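PDB 1OMO: alanine dehydrogenase from Archaeoglobus fulgidus, which catalyses the reversible NAD-dependent oxidative deamination of L-alanine to pyruvate, working as a homodimer. Local coordinates for residues E152-D157 and A182-R187. Sequence-based numbering, arbitrary orientation.
With NAD (nicotinamide-adenine-dinucleotide), chain D.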
ATOM      1  N   GLU A 152      12.329 -38.793   9.756  1.00 24.52           N
ATOM      2  CA  GLU A 152      10.977 -39.277   9.599  1.00 25.87           C
ATOM      3  C   GLU A 152       9.945 -38.163   9.547  1.00 25.05           C
ATOM      4  O   GLU A 152      10.070 -37.161  10.244  1.00 26.47           O
ATOM      5  CB  GLU A 152      10.607 -40.198  10.754  1.00 25.79           C
ATOM      6  CG  GLU A 152       9.216 -40.784  10.601  1.00 28.02           C
ATOM      7  CD  GLU A 152       8.691 -41.390  11.896  1.00 28.50           C
ATOM      8  OE1 GLU A 152       7.593 -41.986  11.890  1.00 27.75           O
ATOM      9  OE2 GLU A 152       9.379 -41.257  12.924  1.00 28.89           O
ATOM     10  N   VAL A 153       8.918 -38.362   8.728  1.00 24.48           N
ATOM     11  CA  VAL A 153       7.835 -37.399   8.590  1.00 21.26           C
ATOM     12  C   VAL A 153       6.527 -38.033   9.060  1.00 21.85           C
ATOM     13  O   VAL A 153       6.192 -39.150   8.668  1.00 20.59           O
ATOM     14  CB  VAL A 153       7.708 -36.914   7.114  1.00 20.03           C
ATOM     15  CG1 VAL A 153       6.331 -36.224   6.883  1.00 12.55           C
ATOM     16  CG2 VAL A 153       8.875 -35.947   6.808  1.00 20.31           C
ATOM     17  N   LYS A 154       5.823 -37.323   9.936  1.00 21.32           N
ATOM     18  CA  LYS A 154       4.526 -37.760  10.442  1.00 20.43           C
ATOM     19  C   LYS A 154       3.511 -36.717   9.957  1.00 20.29           C
ATOM     20  O   LYS A 154       3.562 -35.563  10.391  1.00 21.40           O
ATOM     21  CB  LYS A 154       4.578 -37.818  11.958  1.00 22.08           C
ATOM     22  CG  LYS A 154       5.666 -38.788  12.451  1.00 23.75           C
ATOM     23  CD  LYS A 154       5.934 -38.629  13.937  1.00 23.31           C
ATOM     24  CE  LYS A 154       5.493 -39.809  14.742  1.00 23.69           C
ATOM     25  NZ  LYS A 154       5.805 -39.517  16.166  1.00 24.05           N
ATOM     26  N   ALA A 155       2.594 -37.108   9.070  1.00 16.76           N
ATOM     27  CA  ALA A 155       1.649 -36.149   8.499  1.00 17.75           C
ATOM     28  C   ALA A 155       0.160 -36.266   8.818  1.00 16.00           C
ATOM     29  O   ALA A 155      -0.447 -37.314   8.637  1.00 19.18           O
ATOM     30  CB  ALA A 155       1.832 -36.135   6.983  1.00 17.00           C
ATOM     31  N   TYR A 156      -0.433 -35.172   9.251  1.00 16.22           N
ATOM     32  CA  TYR A 156      -1.852 -35.159   9.563  1.00 18.30           C
ATOM     33  C   TYR A 156      -2.626 -34.033   8.905  1.00 20.32           C
ATOM     34  O   TYR A 156      -2.234 -32.866   8.990  1.00 21.88           O
ATOM     35  CB  TYR A 156      -2.095 -35.020  11.063  1.00 18.36           C
ATOM     36  CG  TYR A 156      -3.564 -34.724  11.383  1.00 20.34           C
ATOM     37  CD1 TYR A 156      -4.005 -33.415  11.639  1.00 19.11           C
ATOM     38  CD2 TYR A 156      -4.523 -35.760  11.389  1.00 17.80           C
ATOM     39  CE1 TYR A 156      -5.362 -33.139  11.895  1.00 19.98           C
ATOM     40  CE2 TYR A 156      -5.881 -35.492  11.634  1.00 20.99           C
ATOM     41  CZ  TYR A 156      -6.292 -34.183  11.886  1.00 22.73           C
ATOM     42  OH  TYR A 156      -7.632 -33.926  12.097  1.00 26.01           O
ATOM     43  N   ASP A 157      -3.747 -34.363   8.285  1.00 20.52           N
ATOM     44  CA  ASP A 157      -4.592 -33.325   7.691  1.00 21.84           C
ATOM     45  C   ASP A 157      -6.009 -33.827   7.915  1.00 21.85           C
ATOM     46  O   ASP A 157      -6.196 -35.037   7.975  1.00 22.10           O
ATOM     47  CB  ASP A 157      -4.290 -33.188   6.185  1.00 21.83           C
ATOM     48  CG  ASP A 157      -4.836 -31.869   5.565  1.00 23.59           C
ATOM     49  OD1 ASP A 157      -4.033 -31.087   4.983  1.00 23.94           O
ATOM     50  OD2 ASP A 157      -6.057 -31.615   5.651  1.00 19.10           O
ATOM     51  N   ALA A 182      -3.584 -36.570  14.588  1.00 26.64           N
ATOM     52  CA  ALA A 182      -2.949 -35.356  15.085  1.00 25.59           C
ATOM     53  C   ALA A 182      -2.097 -35.537  16.332  1.00 26.10           C
ATOM     54  O   ALA A 182      -1.000 -35.003  16.420  1.00 25.32           O
ATOM     55  CB  ALA A 182      -3.999 -34.274  15.323  1.00 22.89           C
ATOM     56  N   GLU A 183      -2.606 -36.270  17.309  1.00 28.48           N
ATOM     57  CA  GLU A 183      -1.849 -36.496  18.547  1.00 29.20           C
ATOM     58  C   GLU A 183      -0.468 -37.103  18.303  1.00 27.45           C
ATOM     59  O   GLU A 183       0.498 -36.696  18.931  1.00 28.11           O
ATOM     60  CB  GLU A 183      -2.650 -37.387  19.520  1.00 29.72           C
ATOM     61  CG  GLU A 183      -1.860 -37.883  20.700  1.00 31.30           C
ATOM     62  CD  GLU A 183      -2.768 -38.337  21.812  1.00 33.61           C
ATOM     63  OE1 GLU A 183      -2.286 -38.712  22.901  1.00 32.17           O
ATOM     64  OE2 GLU A 183      -3.987 -38.308  21.583  1.00 36.39           O
ATOM     65  N   GLU A 184      -0.371 -38.059  17.386  1.00 26.31           N
ATOM     66  CA  GLU A 184       0.917 -38.702  17.089  1.00 26.18           C
ATOM     67  C   GLU A 184       1.856 -37.809  16.248  1.00 26.55           C
ATOM     68  O   GLU A 184       3.063 -37.765  16.489  1.00 26.44           O
ATOM     69  CB  GLU A 184       0.683 -40.060  16.402  1.00 23.85           C
ATOM     70  CG  GLU A 184       1.945 -40.825  16.052  1.00 26.65           C
ATOM     71  CD  GLU A 184       2.807 -41.161  17.271  1.00 29.15           C
ATOM     72  OE1 GLU A 184       2.241 -41.606  18.294  1.00 27.94           O
ATOM     73  OE2 GLU A 184       4.049 -40.985  17.197  1.00 29.87           O
ATOM     74  N   ALA A 185       1.302 -37.095  15.272  1.00 25.57           N
ATOM     75  CA  ALA A 185       2.097 -36.193  14.431  1.00 23.52           C
ATOM     76  C   ALA A 185       2.763 -35.133  15.285  1.00 22.27           C
ATOM     77  O   ALA A 185       3.848 -34.698  14.973  1.00 21.83           O
ATOM     78  CB  ALA A 185       1.205 -35.520  13.391  1.00 22.89           C
ATOM     79  N   SER A 186       2.090 -34.711  16.355  1.00 23.56           N
ATOM     80  CA  SER A 186       2.600 -33.686  17.273  1.00 23.97           C
ATOM     81  C   SER A 186       3.818 -34.114  18.084  1.00 23.74           C
ATOM     82  O   SER A 186       4.528 -33.286  18.653  1.00 24.75           O
ATOM     83  CB  SER A 186       1.517 -33.286  18.258  1.00 23.17           C
ATOM     84  OG  SER A 186       0.394 -32.828  17.564  1.00 25.34           O
ATOM     85  N   ARG A 187       4.026 -35.417  18.150  1.00 23.28           N
ATOM     86  CA  ARG A 187       5.137 -36.016  18.873  1.00 23.12           C
ATOM     87  C   ARG A 187       6.290 -36.026  17.898  1.00 19.59           C
ATOM     88  O   ARG A 187       6.360 -36.896  17.040  1.00 21.66           O
ATOM     89  CB  ARG A 187       4.736 -37.442  19.282  1.00 25.57           C
ATOM     90  CG  ARG A 187       5.848 -38.290  19.837  1.00 32.04           C
ATOM     91  CD  ARG A 187       5.258 -39.481  20.573  1.00 37.30           C
ATOM     92  NE  ARG A 187       4.495 -39.053  21.742  1.00 39.47           N
ATOM     93  CZ  ARG A 187       3.239 -39.406  21.977  1.00 42.66           C
ATOM     94  NH1 ARG A 187       2.623 -38.968  23.069  1.00 43.77           N
ATOM     95  NH2 ARG A 187       2.604 -40.197  21.118  1.00 44.07           N
TER
HETATM   96  PA  NAD D 400      -4.290 -24.800   2.015  1.00 42.62           P
HETATM   97  O1A NAD D 400      -5.761 -24.623   2.091  1.00 41.84           O
HETATM   98  O2A NAD D 400      -3.678 -25.388   0.736  1.00 43.02           O
HETATM   99  O5B NAD D 400      -3.543 -25.615   3.243  1.00 39.47           O
HETATM  100  C5B NAD D 400      -4.181 -25.799   4.576  1.00 35.24           C
HETATM  101  C4B NAD D 400      -4.329 -27.328   4.792  1.00 32.55           C
HETATM  102  O4B NAD D 400      -4.920 -27.411   6.164  1.00 28.95           O
HETATM  103  C3B NAD D 400      -5.409 -28.100   3.896  1.00 31.27           C
HETATM  104  O3B NAD D 400      -4.791 -29.257   3.204  1.00 28.82           O
HETATM  105  C2B NAD D 400      -6.546 -28.506   4.865  1.00 28.97           C
HETATM  106  O2B NAD D 400      -7.324 -29.610   4.578  1.00 27.63           O
HETATM  107  C1B NAD D 400      -5.761 -28.540   6.213  1.00 29.36           C
HETATM  108  N9A NAD D 400      -6.575 -28.275   7.364  1.00 28.41           N
HETATM  109  C8A NAD D 400      -7.609 -27.387   7.583  1.00 30.16           C
HETATM  110  N7A NAD D 400      -8.093 -27.438   8.806  1.00 31.29           N
HETATM  111  C5A NAD D 400      -7.414 -28.363   9.471  1.00 26.49           C
HETATM  112  C6A NAD D 400      -7.498 -28.840  10.852  1.00 26.41           C
HETATM  113  N6A NAD D 400      -8.384 -28.372  11.693  1.00 24.99           N
HETATM  114  N1A NAD D 400      -6.586 -29.828  11.180  1.00 24.17           N
HETATM  115  C2A NAD D 400      -5.670 -30.336  10.322  1.00 27.02           C
HETATM  116  N3A NAD D 400      -5.556 -29.909   8.979  1.00 25.01           N
HETATM  117  C4A NAD D 400      -6.439 -28.908   8.608  1.00 27.03           C
HETATM  118  O3  NAD D 400      -3.340 -23.482   2.378  1.00 35.43           O
HETATM  119  PN  NAD D 400      -1.673 -23.156   2.380  1.00 38.15           P
HETATM  120  O1N NAD D 400      -0.955 -24.465   2.181  1.00 40.39           O
HETATM  121  O2N NAD D 400      -1.414 -21.947   1.503  1.00 37.75           O
HETATM  122  O5D NAD D 400      -1.549 -22.722   4.004  1.00 39.15           O
HETATM  123  C5D NAD D 400      -2.759 -21.787   4.374  1.00 41.45           C
HETATM  124  C4D NAD D 400      -2.621 -21.192   5.737  1.00 44.01           C
HETATM  125  O4D NAD D 400      -1.266 -20.472   5.783  1.00 45.94           O
HETATM  126  C3D NAD D 400      -3.659 -20.080   6.090  1.00 43.52           C
HETATM  127  O3D NAD D 400      -3.850 -19.945   7.511  1.00 42.92           O
HETATM  128  C2D NAD D 400      -2.982 -18.863   5.451  1.00 42.97           C
HETATM  129  O2D NAD D 400      -3.630 -17.654   5.675  1.00 41.14           O
HETATM  130  C1D NAD D 400      -1.495 -19.025   6.022  1.00 44.29           C
HETATM  131  N1N NAD D 400      -0.325 -18.424   5.291  1.00 44.63           N
HETATM  132  C2N NAD D 400       0.540 -17.646   6.178  1.00 44.12           C
HETATM  133  C3N NAD D 400       1.772 -17.221   5.562  1.00 44.92           C
HETATM  134  C7N NAD D 400       2.730 -16.336   6.563  1.00 45.93           C
HETATM  135  O7N NAD D 400       3.564 -15.542   6.041  1.00 46.39           O
HETATM  136  N7N NAD D 400       2.592 -16.518   7.916  1.00 46.40           N
HETATM  137  C4N NAD D 400       2.197 -17.495   4.240  1.00 43.63           C
HETATM  138  C5N NAD D 400       1.240 -18.281   3.478  1.00 43.73           C
HETATM  139  C6N NAD D 400       0.016 -18.735   3.995  1.00 44.10           C
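K154 reaches out from the strand to the C-terminal end of segment 182-187, where its NZ gives a hydrogen bond to R187 O (2.8 Å) in the plane of that carbonyl and forms a salt bridge with E184 OE2 (2.5 Å), met on the anti side, 19° out of the carboxylate plane. The lysine chain bends at chi3 (112°) to bring the ammonium between these two acceptors. With alanine in place of K154, the E184 carboxylate is likely to lose its lysine mate and R187 O this donor. Further along, the CB of A182 sits over the centre of the Y156 ring as a CH-pi contact, 3.8 Å from the centroid, while A185 CB packs on Y156 CB at 4.1 Å. This is the adenosine end of a Rossmann-fold NAD domain: Y156 CE1 lies 3.2 Å from C2A of the adenine, and just past the strand D157 takes hydrogen bonds from both hydroxyls of the adenosine ribose, O3B to OD1 and O2B to OD2. Behind the first shell, R187 NH2 makes a weak salt-bridge bond to E184 OE1, which lies at the edge of the guanidinium, in its plane, and R187 NE pairs with E208. A182 O accepts from S186 N and S186 OG (2.8 Å), which approach from opposite faces of the carbonyl plane.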